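Local coordinates for Alpha/beta hydrolase family protein (Bacillus anthracis, PDB 3OOS), which probably hydrolyses an as yet unidentified substrate, as a member of the alpha/beta hydrolase fold family, at residues A131-S136 / Q234-F239; F225-K230 / N261-E266. All coordinates share one frame; numbering follows the deposited sequence. Where two conformers were deposited one is given.

Contacts 1 and 2 involve consecutive elements of the alpha/beta hydrolase fold: strand 224-229, which supplies contact 2, is followed in the chain by helix 237-246, whose start, with the loop before it, supplies contact 1. Contact 2 is wholly buried and brings the strand's C-terminal end against the short helix 262-265, whereas contact 1 is only partly buried and ties this loop and helix start to a loop after strand 116-122. The chemistry follows the setting. A hydrogen bond, an aromatic pair and a proline wedge join the segments at the periphery, while the inner contact relies on van der Waals packing between them. The two meet where Tyr-237 CD1 packs 3.6 Å from Cys-228 CB.

Contact 1. Residues A131-S136 / Q234-F239; sequences ASHKDS and QCPYIF
Ser-136 and Gln-234 join two loops of the alpha/beta hydrolase fold, one following strand 116-122 of the central sheet and the other leading from strand 224-229 into helix 237-246. Segment 131-136 folds into a type I beta turn from His-133 to Ser-136, closed by the bond from Ser-136 N to His-133 O. Along 234-239, the backbone makes the first contact: Gln-234 O accepts from Ser-136 OG at 2.8 Å, with the donor in the carbonyl plane and a C=O...donor angle of 146°. Ser-136 OG also takes part in a hydrogen bond with Tyr-138 N, so this buried hydroxyl is gripped twice. The CB of Gln-234 points away from the turn, and its OE1 is hydrogen-bonded to Tyr-138 OH.

Pro-236 then wedges its ring against the turn. Its CG lies 3.7 Å from both Asp-135 C and Ser-136 N, while CD meets Ser-136 CB at 3.9 Å; the same CG is 4.0 Å from His-133 ND1. At the beginning of the helix, Ile-238 offers only its CG2 branch, which approaches His-133 NE2 at the exposed margin of the contact.

Phe-239 completes the interface. With CG of His-133 anti to the backbone N (chi1 -168°), the imidazole is turned so that its face meets the edge of this phenyl ring, and the two form an offset edge-to-face pair with planes at 84°. His-133 CB sits in the phenyl plane, 3.6 Å from Phe-239 CE2. Within the turn, Asp-135 N donates to His-133 ND1 at 3.1 Å, from a position tilted out of the ring plane, which helps fix the imidazole.

Contact 2. Residues F225-K230 / N261-E266; sequences FIYCGK and NPFVEE
Tyr-227 and Pro-262 form the apolar centre of this buried contact, in which the C-terminal end of strand 224-229, part of the central sheet of the alpha/beta hydrolase fold, meets the short helix 262-265. Pro-262 CG comes up at the edge of the tyrosine ring, near its plane, 3.9 Å from Tyr-227 CE1. The same carbon packs 3.9 Å from Gly-229 N, so the first residue of the helix rests on both ring and strand backbone.

Among the aromatic groups, Phe-263 crosses Tyr-227 at about a right angle. Tyr-227 OH lies at the edge of the phenyl ring, 3.9 Å from Phe-263 CD2. A chi1 of 75° puts the tyrosine CG between the backbone N and the carbonyl carbon, sending the ring up from the strand to the helix. Phe-263 and Tyr-227 both also engage His-98, the former by an edge-to-face stack and the latter by a hydrogen bond between its OH and ND1.

Polar bonds hold the helical turn itself. Asn-261 O accepts from Val-264 N and Glu-265 N, and Asn-261 N donates to Glu-265 OE2 at 2.7 Å, nearly along the carboxylate C-O axis. Since Glu-265 OE2 also accepts from Asn-259 N, the buried carboxylate braces the chain leading into the helix, leaving van der Waals packing, centred on the Pro-262 ring, to join helix and strand.

Contact 1. Residues A131-S136 / Q234-F239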
ATOM      1  N   ALA A 131     -16.004  -0.190   2.049  1.00 14.94           N
ATOM      2  CA  ALA A 131     -16.496  -1.557   2.206  1.00 15.79           C
ATOM      3  C   ALA A 131     -18.024  -1.633   2.309  1.00 16.46           C
ATOM      4  O   ALA A 131     -18.586  -2.730   2.379  1.00 17.00           O
ATOM      5  CB  ALA A 131     -15.832  -2.234   3.402  1.00 15.72           C
ATOM      6  N   SER A 132     -18.678  -0.472   2.320  1.00 16.97           N
ATOM      7  CA  SER A 132     -20.139  -0.393   2.333  0.50 17.30           C
ATOM      8  C   SER A 132     -20.692   0.117   1.003  1.00 17.44           C
ATOM      9  O   SER A 132     -21.895   0.379   0.872  1.00 17.99           O
ATOM     10  CB  SER A 132     -20.622   0.486   3.492  0.50 17.45           C
ATOM     11  OG  SER A 132     -20.396  -0.151   4.735  0.50 17.64           O
ATOM     12  N   HIS A 133     -19.811   0.257   0.012  1.00 17.00           N
ATOM     13  CA  HIS A 133     -20.200   0.703  -1.321  1.00 16.97           C
ATOM     14  C   HIS A 133     -20.477  -0.517  -2.199  1.00 16.78           C
ATOM     15  O   HIS A 133     -19.675  -1.450  -2.231  1.00 16.47           O
ATOM     16  CB  HIS A 133     -19.093   1.559  -1.935  1.00 16.90           C
ATOM     17  CG  HIS A 133     -19.512   2.291  -3.171  1.00 17.76           C
ATOM     18  ND1 HIS A 133     -19.558   1.692  -4.410  1.00 18.08           N
ATOM     19  CD2 HIS A 133     -19.910   3.572  -3.354  1.00 18.22           C
ATOM     20  CE1 HIS A 133     -19.963   2.575  -5.306  1.00 18.79           C
ATOM     21  NE2 HIS A 133     -20.183   3.722  -4.691  1.00 18.71           N
ATOM     22  N   LYS A 134     -21.600  -0.492  -2.919  1.00 16.92           N
ATOM     23  CA  LYS A 134     -22.034  -1.663  -3.689  0.50 16.91           C
ATOM     24  C   LYS A 134     -21.060  -2.108  -4.792  1.00 16.63           C
ATOM     25  O   LYS A 134     -21.137  -3.247  -5.259  1.00 16.68           O
ATOM     26  CB  LYS A 134     -23.458  -1.477  -4.236  0.50 17.22           C
ATOM     27  CG  LYS A 134     -23.619  -0.394  -5.286  0.50 17.96           C
ATOM     28  CD  LYS A 134     -25.074  -0.277  -5.716  0.50 18.98           C
ATOM     29  CE  LYS A 134     -25.196   0.479  -7.029  0.50 19.95           C
ATOM     30  NZ  LYS A 134     -24.431  -0.195  -8.114  0.50 20.31           N
ATOM     31  N   ASP A 135     -20.137  -1.233  -5.188  1.00 16.14           N
ATOM     32  CA  ASP A 135     -19.135  -1.583  -6.201  1.00 15.71           C
ATOM     33  C   ASP A 135     -17.876  -2.227  -5.622  1.00 14.75           C
ATOM     34  O   ASP A 135     -16.976  -2.619  -6.369  1.00 14.66           O
ATOM     35  CB  ASP A 135     -18.760  -0.365  -7.050  1.00 16.23           C
ATOM     36  CG  ASP A 135     -19.841   0.010  -8.047  1.00 18.05           C
ATOM     37  OD1 ASP A 135     -20.827  -0.745  -8.193  1.00 20.08           O
ATOM     38  OD2 ASP A 135     -19.699   1.068  -8.689  1.00 21.15           O
ATOM     39  N   SER A 136     -17.817  -2.334  -4.297  1.00 13.79           N
ATOM     40  CA  SER A 136     -16.709  -3.012  -3.627  1.00 12.83           C
ATOM     41  C   SER A 136     -17.050  -4.463  -3.333  1.00 12.68           C
ATOM     42  O   SER A 136     -18.149  -4.768  -2.878  1.00 12.42           O
ATOM     43  CB  SER A 136     -16.354  -2.309  -2.316  1.00 12.79           C
ATOM     44  OG  SER A 136     -15.362  -3.033  -1.601  1.00 12.00           O
ATOM     45  N   GLN A 234     -11.870  -3.126  -5.180  1.00 10.61           N
ATOM     46  CA  GLN A 234     -11.603  -3.143  -3.742  1.00 10.42           C
ATOM     47  C   GLN A 234     -12.010  -1.809  -3.117  1.00 10.22           C
ATOM     48  O   GLN A 234     -13.031  -1.741  -2.431  1.00 10.23           O
ATOM     49  CB  GLN A 234     -10.153  -3.541  -3.448  1.00 10.48           C
ATOM     50  CG  GLN A 234      -9.897  -5.022  -3.732  1.00 11.33           C
ATOM     51  CD  GLN A 234      -8.475  -5.454  -3.445  1.00 12.35           C
ATOM     52  OE1 GLN A 234      -7.972  -5.297  -2.333  1.00 15.34           O
ATOM     53  NE2 GLN A 234      -7.823  -6.016  -4.450  1.00 12.19           N
ATOM     54  N   CYS A 235     -11.229  -0.758  -3.365  1.00  9.92           N
ATOM     55  CA  CYS A 235     -11.698   0.611  -3.132  1.00 10.02           C
ATOM     56  C   CYS A 235     -12.121   1.195  -4.479  1.00  9.90           C
ATOM     57  O   CYS A 235     -11.264   1.566  -5.285  1.00 10.02           O
ATOM     58  CB  CYS A 235     -10.604   1.485  -2.505  1.00  9.82           C
ATOM     59  SG  CYS A 235     -10.035   0.967  -0.869  1.00 11.78           S
ATOM     60  N   PRO A 236     -13.441   1.265  -4.741  1.00  9.93           N
ATOM     61  CA  PRO A 236     -13.908   1.789  -6.027  1.00 10.13           C
ATOM     62  C   PRO A 236     -13.378   3.190  -6.335  1.00 10.25           C
ATOM     63  O   PRO A 236     -13.072   3.963  -5.420  1.00 10.27           O
ATOM     64  CB  PRO A 236     -15.432   1.798  -5.867  1.00 10.12           C
ATOM     65  CG  PRO A 236     -15.695   0.691  -4.902  1.00 10.02           C
ATOM     66  CD  PRO A 236     -14.557   0.750  -3.924  1.00  9.95           C
ATOM     67  N   TYR A 237     -13.273   3.490  -7.628  1.00 10.29           N
ATOM     68  CA  TYR A 237     -12.666   4.723  -8.132  1.00 10.51           C
ATOM     69  C   TYR A 237     -13.153   6.015  -7.447  1.00 10.54           C
ATOM     70  O   TYR A 237     -12.359   6.933  -7.198  1.00 10.37           O
ATOM     71  CB  TYR A 237     -12.843   4.809  -9.658  1.00 10.72           C
ATOM     72  CG  TYR A 237     -12.127   5.987 -10.263  1.00 11.65           C
ATOM     73  CD1 TYR A 237     -10.737   5.993 -10.359  1.00 12.40           C
ATOM     74  CD2 TYR A 237     -12.828   7.105 -10.712  1.00 12.30           C
ATOM     75  CE1 TYR A 237     -10.060   7.073 -10.886  1.00 13.32           C
ATOM     76  CE2 TYR A 237     -12.158   8.200 -11.249  1.00 13.22           C
ATOM     77  CZ  TYR A 237     -10.772   8.175 -11.330  1.00 13.43           C
ATOM     78  OH  TYR A 237     -10.088   9.246 -11.851  1.00 14.08           O
ATOM     79  N   ILE A 238     -14.445   6.075  -7.134  1.00 10.62           N
ATOM     80  CA  ILE A 238     -15.032   7.250  -6.483  1.00 10.74           C
ATOM     81  C   ILE A 238     -14.319   7.629  -5.172  1.00 10.50           C
ATOM     82  O   ILE A 238     -14.265   8.804  -4.801  1.00 10.16           O
ATOM     83  CB  ILE A 238     -16.570   7.083  -6.274  1.00 11.10           C
ATOM     84  CG1 ILE A 238     -17.201   8.394  -5.786  1.00 11.82           C
ATOM     85  CG2 ILE A 238     -16.880   5.910  -5.335  1.00 11.39           C
ATOM     86  CD1 ILE A 238     -18.719   8.423  -5.832  1.00 14.04           C
ATOM     87  N   PHE A 239     -13.745   6.637  -4.491  1.00 10.07           N
ATOM     88  CA  PHE A 239     -13.061   6.904  -3.229  1.00  9.84           C
ATOM     89  C   PHE A 239     -11.721   7.607  -3.420  1.00  9.88           C
ATOM     90  O   PHE A 239     -11.309   8.398  -2.567  1.00  9.83           O
ATOM     91  CB  PHE A 239     -12.969   5.630  -2.380  1.00  9.74           C
ATOM     92  CG  PHE A 239     -14.308   5.169  -1.903  1.00  9.56           C
ATOM     93  CD1 PHE A 239     -14.880   5.733  -0.765  1.00 10.12           C
ATOM     94  CD2 PHE A 239     -15.035   4.227  -2.625  1.00  9.70           C
ATOM     95  CE1 PHE A 239     -16.144   5.344  -0.335  1.00 10.46           C
ATOM     96  CE2 PHE A 239     -16.300   3.834  -2.201  1.00 10.56           C
ATOM     97  CZ  PHE A 239     -16.854   4.395  -1.052  1.00 10.78           C
TER

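Contact 2. Residues F225-K230 / N261-E266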
ATOM      1  N   PHE A 225      -0.382  12.998  -4.683  1.00  9.93           N
ATOM      2  CA  PHE A 225      -0.598  12.425  -6.002  1.00  9.89           C
ATOM      3  C   PHE A 225      -1.449  11.171  -5.872  1.00  9.74           C
ATOM      4  O   PHE A 225      -0.962  10.111  -5.476  1.00  9.75           O
ATOM      5  CB  PHE A 225       0.748  12.156  -6.692  1.00  9.98           C
ATOM      6  CG  PHE A 225       1.608  13.386  -6.830  1.00 10.56           C
ATOM      7  CD1 PHE A 225       1.473  14.227  -7.931  1.00 11.47           C
ATOM      8  CD2 PHE A 225       2.546  13.710  -5.852  1.00 10.87           C
ATOM      9  CE1 PHE A 225       2.263  15.377  -8.056  1.00 12.20           C
ATOM     10  CE2 PHE A 225       3.342  14.851  -5.969  1.00 11.45           C
ATOM     11  CZ  PHE A 225       3.199  15.686  -7.072  1.00 11.83           C
ATOM     12  N   ILE A 226      -2.733  11.326  -6.182  1.00  9.62           N
ATOM     13  CA  ILE A 226      -3.720  10.261  -6.014  1.00  9.34           C
ATOM     14  C   ILE A 226      -3.923   9.562  -7.353  1.00  9.34           C
ATOM     15  O   ILE A 226      -3.962  10.210  -8.390  1.00  9.48           O
ATOM     16  CB  ILE A 226      -5.086  10.828  -5.508  1.00  9.52           C
ATOM     17  CG1 ILE A 226      -4.897  11.921  -4.436  1.00  9.21           C
ATOM     18  CG2 ILE A 226      -6.015   9.710  -5.031  1.00  9.15           C
ATOM     19  CD1 ILE A 226      -4.046  11.518  -3.216  1.00  9.33           C
ATOM     20  N   TYR A 227      -4.036   8.237  -7.337  1.00  9.19           N
ATOM     21  CA  TYR A 227      -4.317   7.494  -8.568  1.00  9.28           C
ATOM     22  C   TYR A 227      -5.173   6.274  -8.256  1.00  9.35           C
ATOM     23  O   TYR A 227      -5.229   5.820  -7.111  1.00  9.35           O
ATOM     24  CB  TYR A 227      -3.017   7.080  -9.293  1.00  9.37           C
ATOM     25  CG  TYR A 227      -2.304   5.921  -8.626  1.00  9.42           C
ATOM     26  CD1 TYR A 227      -2.671   4.601  -8.901  1.00  9.76           C
ATOM     27  CD2 TYR A 227      -1.277   6.144  -7.708  1.00  9.66           C
ATOM     28  CE1 TYR A 227      -2.037   3.536  -8.279  1.00  9.93           C
ATOM     29  CE2 TYR A 227      -0.628   5.082  -7.086  1.00  9.94           C
ATOM     30  CZ  TYR A 227      -1.018   3.781  -7.375  1.00  9.70           C
ATOM     31  OH  TYR A 227      -0.397   2.722  -6.755  1.00 10.56           O
ATOM     32  N   CYS A 228      -5.824   5.738  -9.284  1.00  9.55           N
ATOM     33  CA  CYS A 228      -6.645   4.545  -9.134  1.00  9.79           C
ATOM     34  C   CYS A 228      -6.960   3.959 -10.498  1.00 10.16           C
ATOM     35  O   CYS A 228      -7.113   4.693 -11.478  1.00 10.21           O
ATOM     36  CB  CYS A 228      -7.955   4.888  -8.418  1.00  9.95           C
ATOM     37  SG  CYS A 228      -8.904   3.467  -7.821  1.00 10.48           S
ATOM     38  N   GLY A 229      -7.048   2.634 -10.550  1.00 10.17           N
ATOM     39  CA  GLY A 229      -7.575   1.950 -11.728  1.00 10.67           C
ATOM     40  C   GLY A 229      -9.071   2.180 -11.822  1.00 11.25           C
ATOM     41  O   GLY A 229      -9.786   2.084 -10.819  1.00 11.00           O
ATOM     42  N   LYS A 230      -9.536   2.488 -13.031  1.00 11.72           N
ATOM     43  CA  LYS A 230     -10.957   2.725 -13.287  0.50 12.17           C
ATOM     44  C   LYS A 230     -11.815   1.560 -12.795  1.00 12.18           C
ATOM     45  O   LYS A 230     -12.911   1.764 -12.255  1.00 12.34           O
ATOM     46  CB  LYS A 230     -11.188   2.954 -14.784  0.50 12.54           C
ATOM     47  CG  LYS A 230     -12.646   3.145 -15.182  0.50 13.46           C
ATOM     48  CD  LYS A 230     -12.802   3.211 -16.689  0.50 15.07           C
ATOM     49  CE  LYS A 230     -14.230   3.537 -17.071  0.50 16.13           C
ATOM     50  NZ  LYS A 230     -14.348   3.904 -18.508  0.50 16.73           N
ATOM     51  N   ASN A 261      -4.124  -2.942 -10.046  1.00 11.14           N
ATOM     52  CA  ASN A 261      -2.660  -2.925 -10.136  0.50 11.04           C
ATOM     53  C   ASN A 261      -2.101  -2.082 -11.295  1.00 11.11           C
ATOM     54  O   ASN A 261      -1.366  -2.611 -12.135  1.00 10.98           O
ATOM     55  CB  ASN A 261      -2.128  -4.360 -10.267  0.50 11.06           C
ATOM     56  CG  ASN A 261      -2.404  -5.216  -9.040  0.50 11.07           C
ATOM     57  OD1 ASN A 261      -1.528  -5.402  -8.191  0.50 11.21           O
ATOM     58  ND2 ASN A 261      -3.616  -5.754  -8.950  0.50 10.84           N
ATOM     59  N   PRO A 262      -2.421  -0.766 -11.346  1.00 11.14           N
ATOM     60  CA  PRO A 262      -1.975   0.059 -12.491  1.00 11.29           C
ATOM     61  C   PRO A 262      -0.469   0.043 -12.780  1.00 11.31           C
ATOM     62  O   PRO A 262      -0.067   0.156 -13.943  1.00 11.43           O
ATOM     63  CB  PRO A 262      -2.401   1.478 -12.098  1.00 11.41           C
ATOM     64  CG  PRO A 262      -3.470   1.297 -11.090  1.00 11.71           C
ATOM     65  CD  PRO A 262      -3.156   0.040 -10.351  1.00 11.22           C
ATOM     66  N   PHE A 263       0.344  -0.099 -11.732  1.00 10.80           N
ATOM     67  CA  PHE A 263       1.811  -0.122 -11.845  1.00 11.15           C
ATOM     68  C   PHE A 263       2.355  -1.278 -12.693  1.00 11.48           C
ATOM     69  O   PHE A 263       3.477  -1.195 -13.199  1.00 12.05           O
ATOM     70  CB  PHE A 263       2.450  -0.120 -10.448  1.00 11.00           C
ATOM     71  CG  PHE A 263       1.727  -0.985  -9.458  1.00 10.69           C
ATOM     72  CD1 PHE A 263       2.034  -2.340  -9.344  1.00 10.71           C
ATOM     73  CD2 PHE A 263       0.717  -0.451  -8.658  1.00 10.44           C
ATOM     74  CE1 PHE A 263       1.353  -3.150  -8.437  1.00 10.30           C
ATOM     75  CE2 PHE A 263       0.031  -1.248  -7.752  1.00 10.18           C
ATOM     76  CZ  PHE A 263       0.347  -2.603  -7.641  1.00 10.50           C
ATOM     77  N   VAL A 264       1.568  -2.349 -12.844  1.00 11.55           N
ATOM     78  CA  VAL A 264       1.905  -3.424 -13.792  1.00 11.87           C
ATOM     79  C   VAL A 264       0.898  -3.602 -14.939  1.00 12.01           C
ATOM     80  O   VAL A 264       1.214  -4.235 -15.952  1.00 12.49           O
ATOM     81  CB  VAL A 264       2.155  -4.793 -13.096  1.00 11.87           C
ATOM     82  CG1 VAL A 264       3.468  -4.773 -12.338  1.00 12.41           C
ATOM     83  CG2 VAL A 264       0.992  -5.180 -12.179  1.00 11.92           C
ATOM     84  N   GLU A 265      -0.298  -3.038 -14.793  1.00 11.77           N
ATOM     85  CA  GLU A 265      -1.320  -3.154 -15.840  1.00 11.86           C
ATOM     86  C   GLU A 265      -1.126  -2.125 -16.951  1.00 12.11           C
ATOM     87  O   GLU A 265      -1.486  -2.371 -18.105  1.00 12.41           O
ATOM     88  CB  GLU A 265      -2.725  -3.035 -15.251  1.00 11.62           C
ATOM     89  CG  GLU A 265      -3.082  -4.146 -14.280  1.00 11.40           C
ATOM     90  CD  GLU A 265      -4.499  -4.032 -13.787  1.00 11.29           C
ATOM     91  OE1 GLU A 265      -5.424  -4.389 -14.541  1.00 11.01           O
ATOM     92  OE2 GLU A 265      -4.693  -3.567 -12.648  1.00 12.62           O
ATOM     93  N   GLU A 266      -0.572  -0.971 -16.588  1.00 12.26           N
ATOM     94  CA  GLU A 266      -0.299   0.112 -17.534  1.00 12.66           C
ATOM     95  C   GLU A 266       1.072   0.690 -17.220  1.00 13.03           C
ATOM     96  O   GLU A 266       1.191   1.810 -16.718  1.00 12.98           O
ATOM     97  CB  GLU A 266      -1.370   1.203 -17.440  1.00 12.50           C
ATOM     98  CG  GLU A 266      -2.753   0.762 -17.895  1.00 12.91           C
ATOM     99  CD  GLU A 266      -3.768   1.878 -17.823  1.00 13.43           C
ATOM    100  OE1 GLU A 266      -3.610   2.879 -18.552  1.00 14.46           O
ATOM    101  OE2 GLU A 266      -4.732   1.750 -17.040  1.00 13.81           O
TER